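Local coordinates for protein phospholyase (PDB 5G4I) that acts as a pyridoxal-phosphate-dependent phospholyase, probably releasing phosphate and ammonia from phosphoethanolamine, although its family is that of the class III transaminases, at residues 121-126 / 276-281; 255-258 / 263-266; 129-134 / 211-216. One frame throughout, in Å; residues are numbered along the deposited sequence.

Contact 1: residues 121-126 / 276-281. With PLP (pyridoxal-5'-phosphate), chain C.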
loop_
_atom_site.group_PDB
_atom_site.type_symbol
_atom_site.label_atom_id
_atom_site.label_comp_id
_atom_site.label_asym_id
_atom_site.label_seq_id
_atom_site.Cartn_x
_atom_site.Cartn_y
_atom_site.Cartn_z
ATOM N N SER A 121 4.193 -3.158 4.168
ATOM C CA SER A 121 5.229 -3.061 3.049
ATOM C C SER A 121 5.421 -1.609 2.666
ATOM O O SER A 121 6.573 -1.175 2.390
ATOM C CB SER A 121 4.871 -3.978 1.801
ATOM O OG SER A 121 4.952 -5.346 2.150
ATOM N N GLU A 122 4.344 -0.846 2.506
ATOM C CA GLU A 122 4.504 0.606 2.136
ATOM C C GLU A 122 5.329 1.291 3.198
ATOM O O GLU A 122 6.175 2.192 2.858
ATOM C CB GLU A 122 3.174 1.324 1.889
ATOM C CG GLU A 122 2.444 1.018 0.609
ATOM C CD GLU A 122 1.380 2.087 0.267
ATOM O OE1 GLU A 122 0.606 2.575 1.184
ATOM O OE2 GLU A 122 1.285 2.493 -0.967
ATOM N N ALA A 123 5.109 0.955 4.468
ATOM C CA ALA A 123 5.863 1.634 5.564
ATOM C C ALA A 123 7.367 1.287 5.472
ATOM O O ALA A 123 8.257 2.181 5.568
ATOM C CB ALA A 123 5.274 1.313 6.924
ATOM N N ASN A 124 7.715 0.013 5.374
ATOM C CA ASN A 124 9.137 -0.370 5.323
ATOM C C ASN A 124 9.781 0.128 4.022
ATOM O O ASN A 124 10.974 0.554 4.070
ATOM C CB ASN A 124 9.332 -1.895 5.472
ATOM C CG ASN A 124 9.231 -2.388 6.895
ATOM O OD1 ASN A 124 9.692 -1.694 7.817
ATOM N ND2 ASN A 124 8.763 -3.599 7.087
ATOM N N GLU A 125 9.110 0.134 2.874
ATOM C CA GLU A 125 9.648 0.744 1.649
ATOM C C GLU A 125 10.002 2.172 1.906
ATOM O O GLU A 125 11.123 2.625 1.511
ATOM C CB GLU A 125 8.578 0.652 0.523
ATOM C CG GLU A 125 9.017 1.264 -0.785
ATOM C CD GLU A 125 10.001 0.482 -1.584
ATOM O OE1 GLU A 125 10.346 -0.658 -1.236
ATOM O OE2 GLU A 125 10.477 1.029 -2.641
ATOM N N LEU A 126 9.103 2.957 2.507
ATOM C CA LEU A 126 9.373 4.398 2.784
ATOM C C LEU A 126 10.499 4.563 3.777
ATOM O O LEU A 126 11.370 5.467 3.569
ATOM C CB LEU A 126 8.078 5.094 3.241
ATOM C CG LEU A 126 8.202 6.552 3.643
ATOM C CD1 LEU A 126 8.673 7.412 2.503
ATOM C CD2 LEU A 126 6.819 7.057 4.161
ATOM N N LEU A 276 13.678 5.354 13.324
ATOM C CA LEU A 276 12.518 5.065 12.458
ATOM C C LEU A 276 11.834 3.814 13.026
ATOM O O LEU A 276 12.495 2.833 13.421
ATOM C CB LEU A 276 13.031 4.664 11.018
ATOM C CG LEU A 276 13.619 5.875 10.189
ATOM C CD1 LEU A 276 14.692 5.392 9.169
ATOM C CD2 LEU A 276 12.513 6.650 9.528
ATOM N N VAL A 277 10.485 3.913 13.068
ATOM C CA VAL A 277 9.603 2.795 13.583
ATOM C C VAL A 277 8.494 2.563 12.555
ATOM O O VAL A 277 7.819 3.511 12.171
ATOM C CB VAL A 277 9.006 3.104 14.995
ATOM C CG1 VAL A 277 8.169 1.941 15.453
ATOM C CG2 VAL A 277 10.098 3.404 15.985
ATOM N N THR A 278 8.389 1.321 12.080
ATOM C CA THR A 278 7.330 0.992 11.063
ATOM C C THR A 278 6.268 0.095 11.718
ATOM O O THR A 278 6.509 -0.652 12.653
ATOM C CB THR A 278 7.970 0.318 9.825
ATOM O OG1 THR A 278 8.631 -0.865 10.252
ATOM C CG2 THR A 278 8.973 1.246 9.129
ATOM N N MET A 279 5.055 0.145 11.161
ATOM C CA MET A 279 3.909 -0.581 11.745
ATOM C C MET A 279 2.885 -0.849 10.622
ATOM O O MET A 279 2.884 -0.257 9.529
ATOM C CB MET A 279 3.359 0.176 12.928
ATOM C CG MET A 279 2.834 1.456 12.556
ATOM S SD MET A 279 2.548 2.610 14.023
ATOM C CE MET A 279 3.860 2.825 14.652
ATOM N N GLY A 280 1.950 -1.759 10.949
ATOM C CA GLY A 280 0.887 -2.187 10.011
ATOM C C GLY A 280 -0.009 -3.161 10.789
ATOM O O GLY A 280 -0.455 -2.885 11.913
ATOM N N LYS A 281 -0.219 -4.361 10.216
ATOM C CA LYS A 281 -1.166 -5.434 10.645
ATOM C C LYS A 281 -2.282 -4.972 11.617
ATOM O O LYS A 281 -3.416 -4.676 11.158
ATOM C CB LYS A 281 -0.410 -6.713 10.950
ATOM C CG LYS A 281 0.064 -7.475 9.693
ATOM C CD LYS A 281 0.722 -8.853 10.016
ATOM C CE LYS A 281 1.189 -9.705 8.755
ATOM N NZ LYS A 281 2.620 -9.349 8.551
HETATM N N1 PLP C . 7.087 -6.843 8.350
HETATM C C2 PLP C . 6.651 -7.771 9.236
HETATM C C2A PLP C . 7.462 -8.070 10.470
HETATM C C3 PLP C . 5.376 -8.492 8.995
HETATM O O3 PLP C . 4.917 -9.427 9.872
HETATM C C4 PLP C . 4.623 -8.155 7.766
HETATM C C4A PLP C . 3.342 -8.820 7.439
HETATM C C5 PLP C . 5.209 -7.122 6.879
HETATM C C6 PLP C . 6.417 -6.524 7.229
HETATM C C5A PLP C . 4.501 -6.721 5.604
HETATM O O4P PLP C . 3.151 -6.373 5.898
HETATM P P PLP C . 2.082 -6.170 4.710
HETATM O O1P PLP C . 1.713 -7.578 4.309
HETATM O O2P PLP C . 0.961 -5.393 5.357
HETATM O O3P PLP C . 2.848 -5.403 3.659
#
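The hydroxyl of T278 donates a hydrogen bond to the side-chain carbonyl of N124, with OG1 of T278 2.8 Å from OD1 of N124. The two side chains cross at about a right angle, and the donor stands 34° off the carbonyl plane of the amide. T278 can do this because its chi1 of 59° sets OG1 between the backbone N and the carbonyl carbon, while CG2 swings to the N side and also rests against OD1. With OD1 engaged, the amide of N124 is fixed in rotation: ND2 bonds to H148 O and to D251 OD2 and lies 3.8 Å from C6 of PLP. Asparagine suits this place, offering acceptor and donors on one short, flat group.

The van der Waals part of the contact is small. CB of A123 sits 4.1 Å from CB of T278 and 3.9 Å from O of M279, and a methyl side chain lets helix 120-135 lie close to the strand. The axes of the short segments 121-126 and 276-279 pass 7.4 Å apart and run nearly antiparallel, at 161°. This is the helix-on-sheet layering of the large domain of fold type I PLP enzymes, with the helix N terminus directed at the cofactor phosphate.

Bonds to that phosphate come from the backbone and the side chain of S121: its N lies 2.7 Å and its OG 2.6 Å from O3P of PLP. G120 N and T311 of the second subunit also bind the cofactor.

The covalent link is made by K281, whose NZ is 1.4 Å from C4A of PLP, the attachment of an internal aldimine. Its long chain runs extended as far as CE and bends at the last torsion, turning NZ onto C4A, where it also makes a weak hydrogen bond to O3 of PLP.

Contact 2: residues 255-258 / 263-266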
loop_
_atom_site.group_PDB
_atom_site.type_symbol
_atom_site.label_atom_id
_atom_site.label_comp_id
_atom_site.label_asym_id
_atom_site.label_seq_id
_atom_site.Cartn_x
_atom_site.Cartn_y
_atom_site.Cartn_z
ATOM N N SER A 255 5.373 -6.973 16.700
ATOM C CA SER A 255 5.567 -6.770 18.089
ATOM C C SER A 255 4.862 -5.547 18.659
ATOM O O SER A 255 4.949 -5.333 19.880
ATOM C CB SER A 255 7.064 -6.674 18.423
ATOM O OG SER A 255 7.710 -5.618 17.719
ATOM N N GLY A 256 4.242 -4.722 17.825
ATOM C CA GLY A 256 3.664 -3.433 18.294
ATOM C C GLY A 256 2.293 -3.505 18.899
ATOM O O GLY A 256 1.665 -4.582 19.068
ATOM N N PHE A 257 1.767 -2.335 19.238
ATOM C CA PHE A 257 0.381 -2.182 19.767
ATOM C C PHE A 257 0.175 -3.020 21.034
ATOM O O PHE A 257 -0.936 -3.515 21.348
ATOM C CB PHE A 257 -0.696 -2.347 18.722
ATOM C CG PHE A 257 -0.671 -1.237 17.671
ATOM C CD1 PHE A 257 0.245 -1.258 16.556
ATOM C CD2 PHE A 257 -1.479 -0.106 17.824
ATOM C CE1 PHE A 257 0.322 -0.157 15.702
ATOM C CE2 PHE A 257 -1.387 0.983 16.957
ATOM C CZ PHE A 257 -0.469 0.941 15.909
ATOM N N GLY A 258 1.216 -3.170 21.854
ATOM C CA GLY A 258 1.088 -3.853 23.168
ATOM C C GLY A 258 1.028 -5.336 23.165
ATOM O O GLY A 258 0.908 -6.018 24.235
ATOM N N GLY A 263 5.497 -3.415 27.150
ATOM C CA GLY A 263 5.600 -2.046 26.580
ATOM C C GLY A 263 4.684 -1.947 25.331
ATOM O O GLY A 263 4.319 -3.018 24.797
ATOM N N MET A 264 4.390 -0.740 24.872
ATOM C CA MET A 264 3.644 -0.576 23.637
ATOM C C MET A 264 4.404 -1.147 22.432
ATOM O O MET A 264 3.775 -1.781 21.505
ATOM C CB MET A 264 3.280 0.900 23.405
ATOM C CG MET A 264 2.291 1.049 22.330
ATOM S SD MET A 264 0.555 0.416 22.764
ATOM C CE MET A 264 -0.161 1.354 21.404
ATOM N N TRP A 265 5.740 -1.010 22.417
ATOM C CA TRP A 265 6.576 -1.338 21.240
ATOM C C TRP A 265 7.609 -2.356 21.644
ATOM O O TRP A 265 8.214 -2.274 22.741
ATOM C CB TRP A 265 7.265 -0.053 20.691
ATOM C CG TRP A 265 6.214 1.058 20.426
ATOM C CD1 TRP A 265 6.028 2.201 21.154
ATOM C CD2 TRP A 265 5.096 1.013 19.545
ATOM N NE1 TRP A 265 4.936 2.902 20.762
ATOM C CE2 TRP A 265 4.317 2.151 19.766
ATOM C CE3 TRP A 265 4.696 0.088 18.524
ATOM C CZ2 TRP A 265 3.131 2.417 19.041
ATOM C CZ3 TRP A 265 3.543 0.378 17.803
ATOM C CH2 TRP A 265 2.762 1.503 18.071
ATOM N N GLY A 266 7.803 -3.369 20.806
ATOM C CA GLY A 266 8.841 -4.366 21.039
ATOM C C GLY A 266 10.244 -3.848 21.213
ATOM O O GLY A 266 11.032 -4.507 21.979
HETATM O O HOH W 1 4.417 -4.672 22.494
#
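The indole of W265 points its six-membered edge at one face of the F257 ring, a T-shaped pair with centroids 5.1 Å apart and planes at 79°. CH2 of W265 stands 3.8 Å above the F257 plane, displaced toward the rim, and CE1 of F257 in turn lies in plane at the indole edge. One face of the indole carries CG of the adjacent M264, and F107 stacks on W265 as well. The side chain of M264 bends at chi2 and brings CE obliquely to the F257 ring, 4.1 Å from CD2. With an alanine at F257, the W265 edge would probably lose the ring face it meets and the M264 methyl part of its packing, leaving a gap beside them.

Two glycines make room for the close approach. CA of G256 is 3.7 Å from CE3 of W265, and a side chain there would run into the indole. G266 likewise leaves room for OG of S255, which lies 3.7 Å from its CA. The positive phi of G258 (77°) is easily taken by glycine, and its N donates a nearly straight bond (163°) of 2.9 Å to M264 O.

Polar groups tie the two segments further. A bridging water donates to S255 O at 2.7 Å and also to the carbonyl of G263, and E252 OE1 receives bonds from both S255 OG and G266 N. Outside the pair, W265 NE1 bonds to K106 O.

The whole is an irregular, glycine-rich loop folded back on itself just after the strand that ends at D251. It belongs to the signature region of class III aminotransferases, which runs from this cofactor-binding strand to K281.

Contact 3: residues 129-134 / 211-216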
loop_
_atom_site.group_PDB
_atom_site.type_symbol
_atom_site.label_atom_id
_atom_site.label_comp_id
_atom_site.label_asym_id
_atom_site.label_seq_id
_atom_site.Cartn_x
_atom_site.Cartn_y
_atom_site.Cartn_z
ATOM N N ARG A 129 13.768 4.157 2.077
ATOM C CA ARG A 129 13.970 5.322 1.195
ATOM C C ARG A 129 14.438 6.546 1.950
ATOM O O ARG A 129 15.447 7.260 1.534
ATOM C CB ARG A 129 12.693 5.524 0.341
ATOM C CG ARG A 129 12.856 6.638 -0.766
ATOM C CD ARG A 129 11.577 6.768 -1.625
ATOM N NE ARG A 129 11.758 7.917 -2.555
ATOM C CZ ARG A 129 10.802 8.741 -2.982
ATOM N NH1 ARG A 129 9.526 8.489 -2.756
ATOM N NH2 ARG A 129 11.110 9.802 -3.727
ATOM N N ILE A 130 13.787 6.895 3.035
ATOM C CA ILE A 130 14.247 8.022 3.953
ATOM C C ILE A 130 15.653 7.740 4.353
ATOM O O ILE A 130 16.514 8.694 4.271
ATOM C CB ILE A 130 13.295 8.097 5.172
ATOM C CG1 ILE A 130 11.893 8.613 4.790
ATOM C CG2 ILE A 130 13.909 9.043 6.244
ATOM C CD1 ILE A 130 10.802 8.318 5.873
ATOM N N ALA A 131 15.969 6.560 4.823
ATOM C CA ALA A 131 17.305 6.257 5.312
ATOM C C ALA A 131 18.355 6.390 4.210
ATOM O O ALA A 131 19.485 6.969 4.452
ATOM C CB ALA A 131 17.374 4.889 5.978
ATOM N N ARG A 132 18.118 5.798 3.037
ATOM C CA ARG A 132 19.155 5.835 1.898
ATOM C C ARG A 132 19.425 7.301 1.560
ATOM O O ARG A 132 20.649 7.714 1.387
ATOM C CB ARG A 132 18.528 5.108 0.650
ATOM C CG ARG A 132 19.439 4.603 -0.367
ATOM C CD ARG A 132 18.670 3.925 -1.480
ATOM N NE ARG A 132 17.800 2.840 -1.039
ATOM C CZ ARG A 132 16.453 2.825 -1.073
ATOM N NH1 ARG A 132 15.767 3.804 -1.531
ATOM N NH2 ARG A 132 15.856 1.714 -0.620
ATOM N N GLN A 133 18.431 8.166 1.462
ATOM C CA GLN A 133 18.666 9.587 1.108
ATOM C C GLN A 133 19.370 10.350 2.225
ATOM O O GLN A 133 20.285 11.207 1.962
ATOM C CB GLN A 133 17.360 10.332 0.811
ATOM C CG GLN A 133 16.544 9.804 -0.391
ATOM C CD GLN A 133 15.405 10.713 -0.820
ATOM O OE1 GLN A 133 15.270 11.862 -0.299
ATOM N NE2 GLN A 133 14.550 10.253 -1.738
ATOM N N HIS A 134 19.047 10.070 3.489
ATOM C CA HIS A 134 19.664 10.788 4.614
ATOM C C HIS A 134 21.140 10.391 4.835
ATOM O O HIS A 134 22.008 11.278 5.042
ATOM C CB HIS A 134 18.922 10.443 5.932
ATOM C CG HIS A 134 19.566 11.035 7.145
ATOM N ND1 HIS A 134 20.373 10.376 8.034
ATOM C CD2 HIS A 134 19.528 12.323 7.540
ATOM C CE1 HIS A 134 20.831 11.248 8.949
ATOM N NE2 HIS A 134 20.326 12.437 8.665
ATOM N N GLY A 211 28.604 1.252 1.980
ATOM C CA GLY A 211 28.464 1.850 3.264
ATOM C C GLY A 211 27.294 1.222 4.052
ATOM O O GLY A 211 26.758 0.194 3.616
ATOM N N VAL A 212 26.939 1.810 5.185
ATOM C CA VAL A 212 25.802 1.266 5.988
ATOM C C VAL A 212 24.703 2.334 6.014
ATOM O O VAL A 212 24.848 3.452 6.564
ATOM C CB VAL A 212 26.253 0.932 7.433
ATOM C CG1 VAL A 212 25.034 0.377 8.225
ATOM C CG2 VAL A 212 27.405 -0.059 7.426
ATOM N N SER A 213 23.506 1.978 5.466
ATOM C CA SER A 213 22.307 2.810 5.550
ATOM C C SER A 213 21.459 2.456 6.835
ATOM O O SER A 213 21.104 3.350 7.591
ATOM C CB SER A 213 21.438 2.683 4.271
ATOM O OG SER A 213 20.297 3.546 4.368
ATOM N N VAL A 214 21.199 1.178 7.015
ATOM C CA VAL A 214 20.278 0.759 8.099
ATOM C C VAL A 214 20.640 -0.610 8.685
ATOM O O VAL A 214 21.178 -1.503 7.978
ATOM C CB VAL A 214 18.813 0.649 7.644
ATOM C CG1 VAL A 214 18.267 1.945 7.105
ATOM C CG2 VAL A 214 18.556 -0.403 6.703
ATOM N N PHE A 215 20.197 -0.824 9.939
ATOM C CA PHE A 215 19.864 -2.153 10.518
ATOM C C PHE A 215 18.339 -2.173 10.702
ATOM O O PHE A 215 17.800 -1.247 11.341
ATOM C CB PHE A 215 20.600 -2.332 11.897
ATOM C CG PHE A 215 20.157 -3.504 12.720
ATOM C CD1 PHE A 215 20.273 -4.771 12.242
ATOM C CD2 PHE A 215 19.688 -3.321 14.052
ATOM C CE1 PHE A 215 19.948 -5.907 13.034
ATOM C CE2 PHE A 215 19.333 -4.422 14.789
ATOM C CZ PHE A 215 19.462 -5.710 14.320
ATOM N N LEU A 216 17.703 -3.184 10.162
ATOM C CA LEU A 216 16.237 -3.306 10.157
ATOM C C LEU A 216 15.916 -4.639 10.846
ATOM O O LEU A 216 16.498 -5.709 10.523
ATOM C CB LEU A 216 15.737 -3.396 8.685
ATOM C CG LEU A 216 14.291 -3.756 8.425
ATOM C CD1 LEU A 216 13.309 -2.808 9.084
ATOM C CD2 LEU A 216 14.035 -3.851 6.910
#
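Two first torsions bring side chains of 213-214 to the helix: V214 has chi1 at -59°, which turns CG1 toward the backbone N and onto the methyl of A131, and S213 has its hydroxyl trans to N (chi1 -178°), placing OG against the backbone of A131 and R132. The V214 contact is tight, with CG1 3.3 Å from CB of A131, closer than two carbons usually pack. Alanine suits the position because a larger side chain would probably not fit at this spacing, and a beta-branched valine is at ease in an extended strand while offering a methyl to the helix.

The hydroxyl of S213 lies alongside the same turn of helix. OG of S213 is 3.4 Å from C of A131 and 3.6 Å from its CB. It also approaches N of R132, but the angle is poor and no hydrogen bond results. Its polar partner is T135, weakly bonded through OG1, which is also hydrogen-bonded to A131 O.

Here the later part of helix 120-135 rests on the start of strand 214-217, a strand lying between 140-143 and 247-251 in the seven-stranded sheet of the large domain. The backbone of S213 bonds to G139 and L247, which ties the chain to both neighbours as it enters strand 214-217. A131 leans on L247 too, and V214 on I249, so the methyl contact continues onto the neighbouring strand.

R132 meets S213 at its backbone end, where the CA atoms come within 5.7 Å. Its side chain leaves in the other direction, and NH1 reaches T152 OG1 of the second subunit.

In the fold
From the N terminus, helix 120-135 opens two of the loops: 121-126 begins contact 1 and 129-134 begins contact 3. Contact 3 closes first, when the chain returns at 211-216 to enter strand 214-217. Next comes contact 2, a short loop closed between 255-258 and 263-266 after strand 247-251. Contact 1 closes last, at 276-281, so contacts 3 and 2 follow one another inside its long loop, and none cross. Contacts 1 and 3 join one helix to one sheet and touch through L276 and A131. Contact 2 meets contact 1 where M279 packs against W265 and F257, while contacts 2 and 3 stay about 11 Å apart at their nearest atoms.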